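Local coordinates for protein mitogen (Streptococcus dysgalactiae, PDB 2J4X) that probably acts as a superantigen toxin of the staphylococcal/streptococcal family and binds a zinc ion, at residues V135-I140 against D190-D195. Numbering follows the deposited sequence.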
ATOM      1  N   VAL A 135       0.347  -1.132  10.576  1.00 33.76           N
ATOM      2  CA  VAL A 135      -0.308  -0.930   9.285  1.00 33.11           C
ATOM      3  C   VAL A 135       0.515  -1.696   8.251  1.00 32.29           C
ATOM      4  O   VAL A 135       1.744  -1.756   8.344  1.00 33.02           O
ATOM      5  CB  VAL A 135      -0.404   0.602   8.859  1.00 33.05           C
ATOM      6  CG1 VAL A 135      -0.945   1.444  10.014  1.00 31.44           C
ATOM      7  CG2 VAL A 135       0.933   1.118   8.368  1.00 32.95           C
ATOM      8  N   THR A 136      -0.156  -2.299   7.279  1.00 30.59           N
ATOM      9  CA  THR A 136       0.565  -3.027   6.254  1.00 30.05           C
ATOM     10  C   THR A 136       1.421  -2.050   5.450  1.00 29.97           C
ATOM     11  O   THR A 136       1.084  -0.869   5.343  1.00 30.53           O
ATOM     12  CB  THR A 136      -0.392  -3.726   5.254  1.00 29.72           C
ATOM     13  OG1 THR A 136      -1.341  -2.774   4.736  1.00 29.88           O
ATOM     14  CG2 THR A 136      -1.094  -4.878   5.919  1.00 26.73           C
ATOM     15  N   PHE A 137       2.534  -2.544   4.908  1.00 29.05           N
ATOM     16  CA  PHE A 137       3.389  -1.743   4.047  1.00 28.28           C
ATOM     17  C   PHE A 137       2.570  -1.411   2.776  1.00 28.25           C
ATOM     18  O   PHE A 137       2.698  -0.320   2.212  1.00 27.73           O
ATOM     19  CB  PHE A 137       4.645  -2.531   3.668  1.00 30.53           C
ATOM     20  CG  PHE A 137       5.435  -1.907   2.543  1.00 32.83           C
ATOM     21  CD1 PHE A 137       6.174  -0.751   2.750  1.00 33.11           C
ATOM     22  CD2 PHE A 137       5.393  -2.449   1.254  1.00 34.20           C
ATOM     23  CE1 PHE A 137       6.848  -0.149   1.700  1.00 32.03           C
ATOM     24  CE2 PHE A 137       6.071  -1.842   0.195  1.00 31.83           C
ATOM     25  CZ  PHE A 137       6.791  -0.697   0.428  1.00 31.13           C
ATOM     26  N   GLN A 138       1.726  -2.351   2.329  1.00 27.00           N
ATOM     27  CA  GLN A 138       0.907  -2.132   1.150  1.00 25.35           C
ATOM     28  C   GLN A 138       0.062  -0.872   1.289  1.00 26.35           C
ATOM     29  O   GLN A 138      -0.065  -0.106   0.317  1.00 27.55           O
ATOM     30  CB  GLN A 138      -0.020  -3.312   0.883  1.00 24.04           C
ATOM     31  CG  GLN A 138      -0.994  -2.980  -0.247  1.00 22.04           C
ATOM     32  CD  GLN A 138      -1.912  -4.122  -0.623  1.00 22.55           C
ATOM     33  OE1 GLN A 138      -2.649  -4.033  -1.602  1.00 23.48           O
ATOM     34  NE2 GLN A 138      -1.868  -5.203   0.147  1.00 22.75           N
ATOM     35  N   GLU A 139      -0.516  -0.660   2.481  1.00 25.35           N
ATOM     36  CA  GLU A 139      -1.344   0.514   2.746  1.00 25.37           C
ATOM     37  C   GLU A 139      -0.541   1.809   2.619  1.00 26.30           C
ATOM     38  O   GLU A 139      -0.981   2.751   1.958  1.00 27.14           O
ATOM     39  CB  GLU A 139      -1.965   0.471   4.141  1.00 27.03           C
ATOM     40  CG  GLU A 139      -2.781   1.750   4.433  1.00 27.97           C
ATOM     41  CD  GLU A 139      -3.389   1.805   5.817  1.00 28.67           C
ATOM     42  OE1 GLU A 139      -3.684   0.749   6.403  1.00 29.62           O
ATOM     43  OE2 GLU A 139      -3.597   2.919   6.310  1.00 30.35           O
ATOM     44  N   ILE A 140       0.616   1.872   3.284  1.00 27.10           N
ATOM     45  CA  ILE A 140       1.495   3.042   3.200  1.00 27.10           C
ATOM     46  C   ILE A 140       1.898   3.288   1.738  1.00 28.08           C
ATOM     47  O   ILE A 140       1.763   4.402   1.233  1.00 30.64           O
ATOM     48  CB  ILE A 140       2.803   2.830   3.982  1.00 26.82           C
ATOM     49  CG1 ILE A 140       2.495   2.604   5.463  1.00 27.57           C
ATOM     50  CG2 ILE A 140       3.727   4.018   3.781  1.00 24.60           C
ATOM     51  CD1 ILE A 140       3.731   2.331   6.307  1.00 26.42           C
ATOM     52  N   ASP A 190       2.784 -10.965   0.976  1.00 44.46           N
ATOM     53  CA  ASP A 190       3.369 -11.326   2.273  1.00 45.62           C
ATOM     54  C   ASP A 190       2.850 -10.580   3.499  1.00 44.64           C
ATOM     55  O   ASP A 190       3.309 -10.835   4.609  1.00 45.06           O
ATOM     56  CB  ASP A 190       4.900 -11.222   2.239  1.00 50.13           C
ATOM     57  CG  ASP A 190       5.391  -9.946   1.610  1.00 53.72           C
ATOM     58  OD1 ASP A 190       5.006  -8.852   2.094  1.00 56.09           O
ATOM     59  OD2 ASP A 190       6.168 -10.052   0.629  1.00 56.70           O
ATOM     60  N   ASN A 191       1.893  -9.677   3.311  1.00 42.53           N
ATOM     61  CA  ASN A 191       1.320  -8.929   4.420  1.00 39.86           C
ATOM     62  C   ASN A 191       2.352  -8.303   5.300  1.00 39.04           C
ATOM     63  O   ASN A 191       2.194  -8.313   6.510  1.00 41.00           O
ATOM     64  CB  ASN A 191       0.454  -9.816   5.298  1.00 39.76           C
ATOM     65  CG  ASN A 191      -0.851 -10.145   4.665  1.00 41.67           C
ATOM     66  OD1 ASN A 191      -1.573  -9.249   4.253  1.00 42.87           O
ATOM     67  ND2 ASN A 191      -1.177 -11.440   4.580  1.00 43.04           N
ATOM     68  N   GLU A 192       3.414  -7.768   4.720  1.00 38.35           N
ATOM     69  CA  GLU A 192       4.442  -7.124   5.526  1.00 36.43           C
ATOM     70  C   GLU A 192       3.717  -6.009   6.272  1.00 34.70           C
ATOM     71  O   GLU A 192       2.886  -5.327   5.679  1.00 34.40           O
ATOM     72  CB  GLU A 192       5.519  -6.536   4.612  1.00 38.07           C
ATOM     73  CG  GLU A 192       6.882  -6.405   5.266  1.00 44.63           C
ATOM     74  CD  GLU A 192       7.869  -5.529   4.484  1.00 48.39           C
ATOM     75  OE1 GLU A 192       7.794  -5.502   3.223  1.00 51.64           O
ATOM     76  OE2 GLU A 192       8.734  -4.880   5.142  1.00 48.90           O
ATOM     77  N   THR A 193       3.989  -5.854   7.567  1.00 34.18           N
ATOM     78  CA  THR A 193       3.379  -4.792   8.393  1.00 35.38           C
ATOM     79  C   THR A 193       4.452  -3.844   8.986  1.00 35.32           C
ATOM     80  O   THR A 193       5.560  -4.263   9.315  1.00 36.38           O
ATOM     81  CB  THR A 193       2.544  -5.374   9.561  1.00 34.96           C
ATOM     82  OG1 THR A 193       3.340  -6.317  10.282  1.00 38.12           O
ATOM     83  CG2 THR A 193       1.300  -6.075   9.047  1.00 35.44           C
ATOM     84  N   ILE A 194       4.120  -2.565   9.114  1.00 35.20           N
ATOM     85  CA  ILE A 194       5.060  -1.586   9.635  1.00 35.29           C
ATOM     86  C   ILE A 194       4.612  -1.173  11.025  1.00 35.83           C
ATOM     87  O   ILE A 194       3.429  -0.996  11.261  1.00 35.86           O
ATOM     88  CB  ILE A 194       5.099  -0.324   8.709  1.00 36.23           C
ATOM     89  CG1 ILE A 194       5.404  -0.746   7.270  1.00 34.94           C
ATOM     90  CG2 ILE A 194       6.170   0.682   9.184  1.00 34.04           C
ATOM     91  CD1 ILE A 194       6.796  -1.322   7.058  1.00 36.00           C
ATOM     92  N   ASP A 195       5.550  -1.037  11.953  1.00 38.66           N
ATOM     93  CA  ASP A 195       5.218  -0.605  13.316  1.00 41.04           C
ATOM     94  C   ASP A 195       5.280   0.903  13.212  1.00 41.31           C
ATOM     95  O   ASP A 195       6.372   1.474  13.145  1.00 41.37           O
ATOM     96  CB  ASP A 195       6.277  -1.073  14.318  1.00 43.36           C
ATOM     97  CG  ASP A 195       5.884  -0.797  15.772  1.00 46.18           C
ATOM     98  OD1 ASP A 195       5.173   0.207  16.042  1.00 46.35           O
ATOM     99  OD2 ASP A 195       6.309  -1.592  16.649  1.00 49.23           O
TER
HETATM  100  O   HOH W   1       2.153  -5.319   2.968  1.00 32.98           O
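Val135 and Ile194 face each other as a hydrogen-bonded antiparallel pair and trade two backbone bonds. Ile194 N gives the shorter one, 2.6 Å to Val135 O and almost straight. Val135 N returns the other to Ile194 O at 3.2 Å. Beta-branched residues suit extended backbone, and Val135 and Ile194 turn their side chains to the same buried face of the two strands. At the next, non-hydrogen-bonded pair, Thr136 and Thr193 come to 4.0 Å between their CA atoms. Their side chains diverge, yet the two methyls still meet, Thr136 CG2 to Thr193 CG2 at 4.1 Å. Beyond it Phe137 N, in the first turn of the helix, reaches Glu192 O at 2.9 Å from above the carbonyl plane; a bridging water donates to the same oxygen and accepts from Gln138 N. Two amides of the first helical turn are thus satisfied by the loop, one directly and one through water.

On the apolar face, Ile140 reaches back from the helix, its long arm laying CD1 against Ile194 CG1 at 3.6 Å, the two side chains crossing at about a right angle. Ile194 also packs against the backbone end of Phe137, with CG1 4.1 Å from Phe137 CB. With its CG anti to the backbone N (chi1 167°), Phe137 directs its ring past Ile194 CD1 and Glu192 OE1 toward Lys178, which makes a cation-pi contact with the ring and a salt bridge to Glu192 OE1.

Further out, Thr136 N-caps the helix: its short side chain holds OG1 between the backbone N and carbonyl carbon (chi1 52°), where it accepts from Glu139 N at 3.2 Å. Asp190 OD1, on a carboxylate short enough to fold back, accepts from Glu192 N, closing an Asx turn in the loop that presents Glu192 O. Backbone bonds therefore hold the strand-to-helix junction of the beta-grasp domain to 190-195, while on the apolar side Ile194 and Phe137 pack on Ile170, and Ile140 on Trp168, of strand 166-172.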